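Local coordinates for glutathione S-transferase family protein (Populus trichocarpa, PDB 5F06), which probably catalyses the conjugation of glutathione to electrophilic compounds, releasing a halide from halogenated substrates, as a Phi-class glutathione transferase of the cytoplasm, at residues A[11-14]-A[15-19]; A[162-165]-A[166-170]; A[71-74]-A[75-79]; A[100-103]-A[104-108]. All coordinates share one frame; numbering follows the deposited sequence. Where two conformers were deposited one is given.

Each of the four contacts is local, joining residues on successive turns of one stretch, so none closes a long loop and none nests in or crosses another. From the N terminus, contact 1 opens helix 11-22 at the glutathione site, contact 3 finishes helix 66-76, contact 4 lies within the long helix 90-120, and contact 2 starts the short helix 164-167. Contact 2 joins contacts 1 and 4: Leu-167 packs on Thr-18 and Cys-19, His-168 O meets Arg-15 NE, and His-169 lies against Glu-103 and Tyr-107 of contact 4. Contacts 1 and 3 meet through Ile-73, while contacts 3 and 4 both reach the second subunit.

Contact 1 (A[11-14]-A[15-19]); sequences TCTS and RVLTC. With GSH (glutathione), chain C; SO4 (sulfate ion), chain D.
Thr-11 and Arg-15, one turn apart at the start of helix 11-22, illustrate how a helix can fold a long side chain back to its own N-terminal end. Arg-15 leaves with CG anti to the backbone N (chi1 -169°) and then bends at chi3 (-64°), which swings the guanidinium alongside the first turn with Thr-11 O above one face, displaced toward the rim. A water at the edge of the guanidinium, in its plane, accepts from Arg-15 NH1 at 3.0 Å and lies 2.9 Å from Thr-11 OG1. That hydroxyl is pinched between the backbone N and the carbonyl carbon of Thr-11 (chi1 54°), a rotation that also brings it 3.3 Å from GSH SG2. Arg-15 is fixed further by Ser-66 OG at NH1 and His-168 O at NE, which probably keeps its charge near the gamma-glutamyl carboxylate of glutathione, NH1 lying 4.0 Å from GSH O11.

Cys-12 presents SG to the same ligand; glutathione is known to bind it covalently, although the sulfur-sulfur spacing modelled here is too doubtful to interpret. Beside it, Thr-11 N donates to sulfate O4 at 2.9 Å. On another side of the helix Thr-13 and Leu-17 point the same way, CG2 of the former 4.0 Å from CD1 of the latter, while Thr-13 OG1 bonds to Ser-10 OG. Leu-17 N meets Thr-13 O at 2.9 Å. The whole is the first helix of a thioredoxin-fold beta-alpha-beta unit, whose N-terminal turn contributes Thr-11 and Cys-12 to the glutathione site.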
loop_
_atom_site.group_PDB
_atom_site.type_symbol
_atom_site.label_atom_id
_atom_site.label_comp_id
_atom_site.label_asym_id
_atom_site.label_seq_id
_atom_site.Cartn_x
_atom_site.Cartn_y
_atom_site.Cartn_z
ATOM N N THR A 11 -11.807 4.251 11.236
ATOM C CA THR A 11 -10.499 4.757 10.837
ATOM C C THR A 11 -10.401 4.952 9.335
ATOM O O THR A 11 -9.821 5.924 8.860
ATOM C CB THR A 11 -9.384 3.798 11.261
ATOM O OG1 THR A 11 -9.661 2.486 10.748
ATOM C CG2 THR A 11 -9.281 3.735 12.770
ATOM N N CYS A 12 -10.959 4.000 8.598
ATOM C CA CYS A 12 -10.853 3.983 7.149
ATOM C C CYS A 12 -11.663 5.113 6.507
ATOM O O CYS A 12 -11.219 5.722 5.536
ATOM C CB CYS A 12 -11.307 2.624 6.625
ATOM S SG CYS A 12 -10.443 1.240 7.410
ATOM N N THR A 13 -12.842 5.401 7.052
ATOM C CA THR A 13 -13.631 6.531 6.567
ATOM C C THR A 13 -12.969 7.842 6.962
ATOM O O THR A 13 -12.900 8.778 6.158
ATOM C CB THR A 13 -15.070 6.518 7.114
ATOM O OG1 THR A 13 -15.676 5.251 6.842
ATOM C CG2 THR A 13 -15.905 7.622 6.466
ATOM N N SER A 14 -12.480 7.911 8.197
ATOM C CA SER A 14 -11.864 9.132 8.710
ATOM C C SER A 14 -10.646 9.539 7.891
ATOM O O SER A 14 -10.349 10.725 7.767
ATOM C CB SER A 14 -11.464 8.961 10.175
ATOM O OG SER A 14 -12.606 8.902 11.013
ATOM N N ARG A 15 -9.938 8.558 7.341
ATOM C CA ARG A 15 -8.775 8.847 6.512
ATOM C C ARG A 15 -9.192 9.675 5.296
ATOM O O ARG A 15 -8.496 10.615 4.907
ATOM C CB ARG A 15 -8.084 7.552 6.071
ATOM C CG ARG A 15 -6.727 7.779 5.431
ATOM C CD ARG A 15 -5.950 6.487 5.198
ATOM N NE ARG A 15 -5.601 5.813 6.451
ATOM C CZ ARG A 15 -6.153 4.685 6.897
ATOM N NH1 ARG A 15 -7.093 4.053 6.200
ATOM N NH2 ARG A 15 -5.751 4.177 8.053
ATOM N N VAL A 16 -10.336 9.339 4.708
ATOM C CA VAL A 16 -10.849 10.100 3.573
ATOM C C VAL A 16 -11.405 11.447 4.033
ATOM O O VAL A 16 -11.137 12.485 3.416
ATOM C CB VAL A 16 -11.948 9.320 2.817
ATOM C CG1 VAL A 16 -12.462 10.124 1.627
ATOM C CG2 VAL A 16 -11.427 7.974 2.355
ATOM N N LEU A 17 -12.172 11.432 5.120
ATOM C CA LEU A 17 -12.808 12.650 5.601
ATOM C C LEU A 17 -11.797 13.770 5.824
ATOM O O LEU A 17 -12.032 14.908 5.425
ATOM C CB LEU A 17 -13.580 12.378 6.890
ATOM C CG LEU A 17 -14.883 11.595 6.719
ATOM C CD1 LEU A 17 -15.459 11.237 8.066
ATOM C CD2 LEU A 17 -15.896 12.396 5.909
ATOM N N THR A 18 -10.664 13.457 6.446
ATOM C CA THR A 18 -9.675 14.489 6.720
ATOM C C THR A 18 -9.072 14.999 5.411
ATOM O O THR A 18 -8.797 16.194 5.275
ATOM C CB THR A 18 -8.561 13.985 7.672
ATOM O OG1 THR A 18 -7.656 15.058 7.964
ATOM C CG2 THR A 18 -7.797 12.824 7.067
ATOM N N CYS A 19 -8.893 14.107 4.439
ATOM C CA CYS A 19 -8.402 14.513 3.124
ATOM C C CYS A 19 -9.388 15.467 2.446
ATOM O O CYS A 19 -8.989 16.501 1.906
ATOM C CB CYS A 19 -8.154 13.294 2.230
ATOM S SG CYS A 19 -7.569 13.711 0.552
HETATM N N1 GSH C . -7.686 -1.483 3.001
HETATM C CA1 GSH C . -9.000 -1.020 3.304
HETATM C C1 GSH C . -9.048 0.489 3.189
HETATM O O11 GSH C . -8.053 1.177 3.533
HETATM O O12 GSH C . -10.081 1.056 2.756
HETATM C CB1 GSH C . -9.394 -1.453 4.703
HETATM C CG1 GSH C . -10.880 -1.191 4.899
HETATM C CD1 GSH C . -11.335 -1.539 6.310
HETATM O OE1 GSH C . -10.584 -2.107 7.088
HETATM N N2 GSH C . -12.663 -1.174 6.704
HETATM C CA2 GSH C . -13.167 -1.461 8.011
HETATM C C2 GSH C . -14.475 -2.236 7.887
HETATM O O2 GSH C . -15.190 -2.069 6.919
HETATM C CB2 GSH C . -13.472 -0.164 8.727
HETATM S SG2 GSH C . -11.980 0.674 9.214
HETATM N N3 GSH C . -14.874 -3.158 8.919
HETATM C CA3 GSH C . -16.128 -3.882 8.803
HETATM C C3 GSH C . -15.882 -5.372 8.588
HETATM O O31 GSH C . -16.779 -6.205 8.896
HETATM O O32 GSH C . -14.791 -5.774 8.106
HETATM S S SO4 D . -11.616 0.675 13.391
HETATM O O1 SO4 D . -11.934 0.680 14.819
HETATM O O2 SO4 D . -10.175 0.833 13.215
HETATM O O3 SO4 D . -12.042 -0.588 12.795
HETATM O O4 SO4 D . -12.314 1.779 12.739
HETATM O O HOH W 1 -7.984 2.149 8.357
#

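Contact 2 (A[162-165]-A[166-170])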
loop_
_atom_site.group_PDB
_atom_site.type_symbol
_atom_site.label_atom_id
_atom_site.label_comp_id
_atom_site.label_asym_id
_atom_site.label_seq_id
_atom_site.Cartn_x
_atom_site.Cartn_y
_atom_site.Cartn_z
ATOM N N TYR A 162 3.774 19.330 5.368
ATOM C CA TYR A 162 2.729 18.340 5.582
ATOM C C TYR A 162 2.332 17.743 4.233
ATOM O O TYR A 162 2.281 18.457 3.231
ATOM C CB TYR A 162 1.528 18.979 6.272
ATOM C CG TYR A 162 0.410 18.023 6.617
ATOM C CD1 TYR A 162 0.550 17.102 7.647
ATOM C CD2 TYR A 162 -0.795 18.057 5.929
ATOM C CE1 TYR A 162 -0.474 16.238 7.974
ATOM C CE2 TYR A 162 -1.825 17.194 6.248
ATOM C CZ TYR A 162 -1.662 16.289 7.270
ATOM O OH TYR A 162 -2.692 15.434 7.589
ATOM N N SER A 163 2.072 16.439 4.201
ATOM C CA SER A 163 1.661 15.785 2.961
ATOM C C SER A 163 0.705 14.617 3.197
ATOM O O SER A 163 0.368 14.288 4.334
ATOM C CB SER A 163 2.886 15.286 2.196
ATOM O OG SER A 163 3.318 14.034 2.695
ATOM N N LEU A 164 0.277 14.000 2.102
ATOM C CA LEU A 164 -0.604 12.840 2.153
ATOM C C LEU A 164 0.014 11.707 2.973
ATOM O O LEU A 164 -0.701 10.921 3.598
ATOM C CB LEU A 164 -0.916 12.356 0.735
ATOM C CG LEU A 164 -1.997 11.281 0.621
ATOM C CD1 LEU A 164 -3.366 11.838 0.999
ATOM C CD2 LEU A 164 -2.009 10.712 -0.791
ATOM N N ALA A 165 1.344 11.631 2.968
ATOM C CA ALA A 165 2.067 10.624 3.739
ATOM C C ALA A 165 1.726 10.714 5.222
ATOM O O ALA A 165 1.378 9.712 5.844
ATOM C CB ALA A 165 3.572 10.769 3.531
ATOM N N ASP A 166 1.828 11.914 5.789
ATOM C CA ASP A 166 1.495 12.114 7.195
ATOM C C ASP A 166 0.014 11.845 7.441
ATOM O O ASP A 166 -0.353 11.150 8.390
ATOM C CB ASP A 166 1.846 13.534 7.634
ATOM C CG ASP A 166 3.232 13.950 7.200
ATOM O OD1 ASP A 166 4.209 13.625 7.911
ATOM O OD2 ASP A 166 3.336 14.605 6.139
ATOM N N LEU A 167 -0.824 12.404 6.573
ATOM C CA LEU A 167 -2.274 12.309 6.706
ATOM C C LEU A 167 -2.751 10.874 6.892
ATOM O O LEU A 167 -3.613 10.600 7.736
ATOM C CB LEU A 167 -2.953 12.926 5.478
ATOM C CG LEU A 167 -4.485 12.987 5.507
ATOM C CD1 LEU A 167 -4.982 14.212 4.758
ATOM C CD2 LEU A 167 -5.131 11.721 4.935
ATOM N N HIS A 168 -2.194 9.954 6.109
ATOM C CA HIS A 168 -2.651 8.573 6.152
ATOM C C HIS A 168 -2.448 7.931 7.523
ATOM O O HIS A 168 -3.094 6.935 7.832
ATOM C CB HIS A 168 -1.951 7.741 5.075
ATOM C CG HIS A 168 -2.491 7.971 3.702
ATOM N ND1 HIS A 168 -1.911 7.436 2.574
ATOM C CD2 HIS A 168 -3.564 8.680 3.276
ATOM C CE1 HIS A 168 -2.601 7.808 1.508
ATOM N NE2 HIS A 168 -3.609 8.562 1.907
ATOM N N HIS A 169 -1.575 8.517 8.342
ATOM C CA HIS A 169 -1.271 7.986 9.678
ATOM C C HIS A 169 -2.282 8.392 10.750
ATOM O O HIS A 169 -2.288 7.836 11.847
ATOM C CB HIS A 169 0.106 8.461 10.145
ATOM C CG HIS A 169 1.250 7.880 9.380
ATOM N ND1 HIS A 169 1.612 8.326 8.129
ATOM C CD2 HIS A 169 2.126 6.899 9.698
ATOM C CE1 HIS A 169 2.657 7.641 7.705
ATOM N NE2 HIS A 169 2.992 6.770 8.640
ATOM N N LEU A 170 -3.112 9.379 10.450
ATOM C CA LEU A 170 -3.916 10.014 11.488
ATOM C C LEU A 170 -4.919 9.074 12.170
ATOM O O LEU A 170 -4.968 9.031 13.398
ATOM C CB LEU A 170 -4.653 11.232 10.915
ATOM C CG LEU A 170 -3.794 12.491 10.719
ATOM C CD1 LEU A 170 -4.550 13.520 9.894
ATOM C CD2 LEU A 170 -3.367 13.104 12.054
HETATM O O HOH W 2 5.267 15.048 4.646
#
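A histidine side chain takes a place that a backbone N-H fills in a regular helix: His-169 ND1 donates to Ala-165 O at 2.7 Å, the oxygen lying almost exactly in the imidazole plane, while His-169 N turns to Asp-166 O. The other nitrogen of that ring, NE2, is held by Tyr-147 OH, which fixes the ring's rotation.

At the N terminus of the helix, capping is reciprocal. Ser-163 OG accepts from Ala-165 N at 3.1 Å, and in return Ser-163 N donates at 3.0 Å to Asp-166 OD2, which uses its anti lone pair. One water accepts from Ser-163 OG and donates to Asp-166 OD2. Asp-166 OD1 is gripped by Trp-194 NE1 and Leu-157 N, so both carboxylate oxygens of this buried residue are satisfied.

Tyr-162 swings its ring away from its own backbone nitrogen (chi1 -177°) and lays it across the first turn: CE1 comes 3.6 Å from Asp-166 CB, CZ sits 4.0 Å from Leu-167 CB, and OH reaches Leu-170 CD1 at 3.5 Å. With the ring cut back to an alanine, a gap is likely to open beside Leu-167 and Leu-170, and Arg-201 would probably lose its cation-pi partner. Leu-164 crosses the His-168 ring, CD1 3.4 Å from NE2, a nitrogen bonded to Thr-70 OG1; Leu-164 O lies over a face of the same imidazole. Capping box and hydrophobic staple, the latter formed by Tyr-162 just before the cap and Leu-167 four residues after it, together make the N-capping motif characteristic of the glutathione transferase C-terminal domain.

Contact 3 (A[71-74]-A[75-79]); sequences SYIA and EKFKG
The last turn of helix 66-76 belongs to the glutathione-binding domain and faces the second subunit; here Tyr-72 and Lys-76 run side by side in the same direction. The ring of Tyr-72 trails opposite its own N (chi1 175°), the extended lysine does likewise, and the two side chains, a turn apart, run together to OH and NZ. Lys-76 CD packs 3.7 Å from Tyr-72 CZ, oblique to the ring. A water in the ring plane donates to Tyr-72 OH at 2.5 Å and accepts from Lys-76 NZ at 3.0 Å. Glu-58 secures both ends, its OE1 bonded to Tyr-72 OH and its OE2 in a salt bridge to Lys-76 NZ.

This helix begins with the glutathione ligands Ser-66 and Arg-67 and is part of the dimer interface: Ala-94 of the second subunit packs on Tyr-72, and Lys-97 of that subunit bonds to Ser-71 OG. A phenylalanine in place of Tyr-72 would keep the ring but is likely to leave Glu-58 OE1 and the bridging water without their hydroxyl partner.

Phe-77 is the first residue to depart from helical backbone angles, yet its N still donates to Ile-73 O at 3.1 Å. The same oxygen sits at the edge of the phenyl ring, 3.3 Å from Phe-77 CD2, and Ile-73 CG2 approaches that carbon at 4.1 Å. Over the ring's centre, 3.9 Å above its plane, lies Lys-76 CG.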
loop_
_atom_site.group_PDB
_atom_site.type_symbol
_atom_site.label_atom_id
_atom_site.label_comp_id
_atom_site.label_asym_id
_atom_site.label_seq_id
_atom_site.Cartn_x
_atom_site.Cartn_y
_atom_site.Cartn_z
ATOM N N SER A 71 -5.927 9.518 -2.759
ATOM C CA SER A 71 -5.006 9.784 -3.857
ATOM C C SER A 71 -5.754 10.388 -5.047
ATOM O O SER A 71 -5.292 11.347 -5.672
ATOM C CB SER A 71 -4.284 8.494 -4.270
ATOM O OG SER A 71 -3.328 8.729 -5.290
ATOM N N TYR A 72 -6.916 9.823 -5.351
ATOM C CA TYR A 72 -7.772 10.350 -6.406
ATOM C C TYR A 72 -8.154 11.803 -6.135
ATOM O O TYR A 72 -7.968 12.678 -6.983
ATOM C CB TYR A 72 -9.032 9.495 -6.536
ATOM C CG TYR A 72 -10.013 10.040 -7.530
ATOM C CD1 TYR A 72 -9.705 10.070 -8.884
ATOM C CD2 TYR A 72 -11.248 10.527 -7.126
ATOM C CE1 TYR A 72 -10.594 10.568 -9.806
ATOM C CE2 TYR A 72 -12.151 11.030 -8.047
ATOM C CZ TYR A 72 -11.816 11.047 -9.385
ATOM O OH TYR A 72 -12.700 11.541 -10.318
ATOM N N ILE A 73 -8.689 12.047 -4.944
ATOM C CA ILE A 73 -9.112 13.382 -4.538
ATOM C C ILE A 73 -7.939 14.362 -4.572
ATOM O O ILE A 73 -8.057 15.470 -5.101
ATOM C CB ILE A 73 -9.734 13.345 -3.126
ATOM C CG1 ILE A 73 -11.064 12.584 -3.166
ATOM C CG2 ILE A 73 -9.958 14.751 -2.581
ATOM C CD1 ILE A 73 -11.624 12.248 -1.794
ATOM N N ALA A 74 -6.804 13.946 -4.021
ATOM C CA ALA A 74 -5.623 14.801 -3.962
ATOM C C ALA A 74 -5.115 15.168 -5.357
ATOM O O ALA A 74 -4.681 16.296 -5.591
ATOM C CB ALA A 74 -4.521 14.119 -3.163
ATOM N N GLU A 75 -5.183 14.221 -6.285
ATOM C CA GLU A 75 -4.718 14.453 -7.646
ATOM C C GLU A 75 -5.716 15.296 -8.444
ATOM O O GLU A 75 -5.324 16.215 -9.164
ATOM C CB GLU A 75 -4.465 13.116 -8.353
ATOM C CG GLU A 75 -4.169 13.224 -9.844
ATOM C CD GLU A 75 -2.924 14.038 -10.135
ATOM O OE1 GLU A 75 -2.914 14.770 -11.147
ATOM O OE2 GLU A 75 -1.952 13.944 -9.354
ATOM N N LYS A 76 -7.001 14.988 -8.307
ATOM C CA LYS A 76 -8.023 15.626 -9.126
ATOM C C LYS A 76 -8.194 17.104 -8.789
ATOM O O LYS A 76 -8.401 17.930 -9.679
ATOM C CB LYS A 76 -9.365 14.907 -8.969
ATOM C CG LYS A 76 -10.502 15.594 -9.712
ATOM C CD LYS A 76 -11.713 14.699 -9.847
ATOM C CE LYS A 76 -12.862 15.421 -10.523
ATOM N NZ LYS A 76 -13.892 14.459 -11.002
ATOM N N PHE A 77 -8.104 17.436 -7.508
ATOM C CA PHE A 77 -8.325 18.810 -7.066
ATOM C C PHE A 77 -7.008 19.506 -6.733
ATOM O O PHE A 77 -6.890 20.217 -5.740
ATOM C CB PHE A 77 -9.282 18.813 -5.881
ATOM C CG PHE A 77 -10.622 18.239 -6.219
ATOM C CD1 PHE A 77 -11.540 18.984 -6.939
ATOM C CD2 PHE A 77 -10.948 16.944 -5.863
ATOM C CE1 PHE A 77 -12.769 18.459 -7.272
ATOM C CE2 PHE A 77 -12.182 16.412 -6.195
ATOM C CZ PHE A 77 -13.092 17.172 -6.901
ATOM N N LYS A 78 -6.027 19.298 -7.606
ATOM C CA LYS A 78 -4.746 20.000 -7.536
ATOM C C LYS A 78 -4.935 21.514 -7.652
ATOM O O LYS A 78 -5.622 21.995 -8.547
ATOM C CB LYS A 78 -3.803 19.495 -8.636
ATOM C CG LYS A 78 -4.411 19.424 -10.037
ATOM C CD LYS A 78 -3.557 18.558 -10.971
ATOM C CE LYS A 78 -2.314 19.286 -11.450
ATOM N NZ LYS A 78 -1.527 18.466 -12.424
ATOM N N GLY A 79 -4.318 22.255 -6.736
ATOM C CA GLY A 79 -4.387 23.707 -6.751
ATOM C C GLY A 79 -5.518 24.269 -5.905
ATOM O O GLY A 79 -5.655 25.485 -5.767
HETATM O O HOH W 3 -13.212 12.080 -12.670
#

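Contact 4 (A[100-103]-A[104-108]); sequences TEVE and SHRYN
Val-102 O serves two donors at once, the mark of a helix that widens for one turn: Arg-106 N reaches it at 2.9 Å and Tyr-107 N, by a straighter bond (160°), at 3.1 Å. The pi-type spacing persists at Asn-108 N, which gives to Glu-103 O at 2.8 Å, whereas Ser-104 N and His-105 N pair four residues back, with Thr-100 O and Glu-101 O.

Two acceptors can share one donor molecule: Glu-103 OE2 and Asn-108 OD1 stand 4.0 Å apart, carboxylate and amide planes 50° from one another, and one water donates to both, at 2.6 Å to OE2 and 2.9 Å to OD1. Bending at chi2 (-86°) turns the Glu-103 carboxylate so that OE1 takes Arg-67 NE in a salt bridge. Glu-101 OE1 meets the edge of the His-105 ring, 3.0 Å from CD2, while His-105 NE2 is bonded to Ser-104 OG of the second subunit. Another water donates to Glu-101 OE2 and accepts, weakly, from Ser-104 OG.

Arg-106 NE forms a salt bridge to Glu-65 OE2 of the second subunit, and Arg-106 NH2 bonds to Gln-52 OE1 of that subunit; with His-105 it also touches a second glutathione. Helix 90-120 thus lies between several elements: Tyr-107 packs on helix 130-153 and bonds to Thr-173 of helix 170-176, and Asn-108 meets Arg-67 of helix 66-76.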
loop_
_atom_site.group_PDB
_atom_site.type_symbol
_atom_site.label_atom_id
_atom_site.label_comp_id
_atom_site.label_asym_id
_atom_site.label_seq_id
_atom_site.Cartn_x
_atom_site.Cartn_y
_atom_site.Cartn_z
ATOM N N THR A 100 4.171 7.441 1.644
ATOM C CA THR A 100 2.830 6.847 1.634
ATOM C C THR A 100 2.958 5.336 1.505
ATOM O O THR A 100 2.146 4.594 2.061
ATOM C CB THR A 100 1.911 7.373 0.497
ATOM O OG1 THR A 100 2.510 7.151 -0.786
ATOM C CG2 THR A 100 1.606 8.858 0.678
ATOM N N GLU A 101 3.980 4.877 0.784
ATOM C CA GLU A 101 4.208 3.445 0.648
ATOM C C GLU A 101 4.740 2.879 1.957
ATOM O O GLU A 101 4.428 1.751 2.309
ATOM C CB GLU A 101 5.175 3.133 -0.493
ATOM C CG GLU A 101 4.542 3.226 -1.866
ATOM C CD GLU A 101 3.397 2.245 -2.043
ATOM O OE1 GLU A 101 3.560 1.064 -1.668
ATOM O OE2 GLU A 101 2.331 2.659 -2.547
ATOM N N VAL A 102 5.530 3.668 2.677
ATOM C CA VAL A 102 6.014 3.259 3.990
ATOM C C VAL A 102 4.830 3.056 4.933
ATOM O O VAL A 102 4.789 2.088 5.688
ATOM C CB VAL A 102 6.997 4.294 4.585
ATOM C CG1 VAL A 102 7.247 4.037 6.074
ATOM C CG2 VAL A 102 8.305 4.271 3.818
ATOM N N GLU A 103 3.862 3.964 4.879
ATOM C CA GLU A 103 2.671 3.844 5.717
ATOM C C GLU A 103 1.888 2.578 5.379
ATOM O O GLU A 103 1.417 1.871 6.276
ATOM C CB GLU A 103 1.778 5.076 5.562
ATOM C CG GLU A 103 0.620 5.147 6.567
ATOM C CD GLU A 103 -0.619 4.386 6.122
ATOM O OE1 GLU A 103 -0.858 4.292 4.896
ATOM O OE2 GLU A 103 -1.363 3.890 6.999
ATOM N N SER A 104 1.759 2.281 4.089
ATOM C CA SER A 104 0.993 1.118 3.655
ATOM C C SER A 104 1.644 -0.215 4.030
ATOM O O SER A 104 0.952 -1.150 4.439
ATOM C CB SER A 104 0.780 1.160 2.141
ATOM O OG SER A 104 -0.129 2.186 1.789
ATOM N N HIS A 105 2.963 -0.309 3.881
ATOM C CA HIS A 105 3.639 -1.608 3.968
ATOM C C HIS A 105 4.458 -1.808 5.235
ATOM O O HIS A 105 4.916 -2.923 5.498
ATOM C CB HIS A 105 4.543 -1.805 2.750
ATOM C CG HIS A 105 3.787 -1.901 1.463
ATOM N ND1 HIS A 105 3.278 -3.090 0.987
ATOM C CD2 HIS A 105 3.433 -0.952 0.568
ATOM C CE1 HIS A 105 2.654 -2.869 -0.156
ATOM N NE2 HIS A 105 2.731 -1.580 -0.430
ATOM N N ARG A 106 4.637 -0.744 6.013
ATOM C CA ARG A 106 5.425 -0.822 7.241
ATOM C C ARG A 106 4.663 -0.317 8.474
ATOM O O ARG A 106 4.594 -1.019 9.479
ATOM C CB ARG A 106 6.733 -0.050 7.066
ATOM C CG ARG A 106 7.564 -0.567 5.894
ATOM C CD ARG A 106 8.945 0.037 5.839
ATOM N NE ARG A 106 9.750 -0.570 4.775
ATOM C CZ ARG A 106 10.437 -1.701 4.902
ATOM N NH1 ARG A 106 10.427 -2.374 6.048
ATOM N NH2 ARG A 106 11.138 -2.167 3.879
ATOM N N TYR A 107 4.076 0.875 8.404
ATOM C CA TYR A 107 3.362 1.422 9.554
ATOM C C TYR A 107 2.018 0.715 9.782
ATOM O O TYR A 107 1.748 0.228 10.883
ATOM C CB TYR A 107 3.141 2.926 9.380
ATOM C CG TYR A 107 2.723 3.661 10.639
ATOM C CD1 TYR A 107 1.381 3.801 10.975
ATOM C CD2 TYR A 107 3.669 4.235 11.477
ATOM C CE1 TYR A 107 0.994 4.482 12.120
ATOM C CE2 TYR A 107 3.293 4.920 12.620
ATOM C CZ TYR A 107 1.957 5.043 12.935
ATOM O OH TYR A 107 1.588 5.719 14.075
ATOM N N ASN A 108 1.186 0.640 8.750
ATOM C CA ASN A 108 -0.175 0.139 8.927
ATOM C C ASN A 108 -0.248 -1.334 9.358
ATOM O O ASN A 108 -1.068 -1.681 10.208
ATOM C CB ASN A 108 -0.993 0.333 7.651
ATOM C CG ASN A 108 -2.473 0.080 7.875
ATOM O OD1 ASN A 108 -3.113 0.753 8.689
ATOM N ND2 ASN A 108 -3.022 -0.899 7.168
HETATM O O HOH W 4 0.076 1.008 -1.459
HETATM O O HOH W 5 -2.142 3.321 9.466
#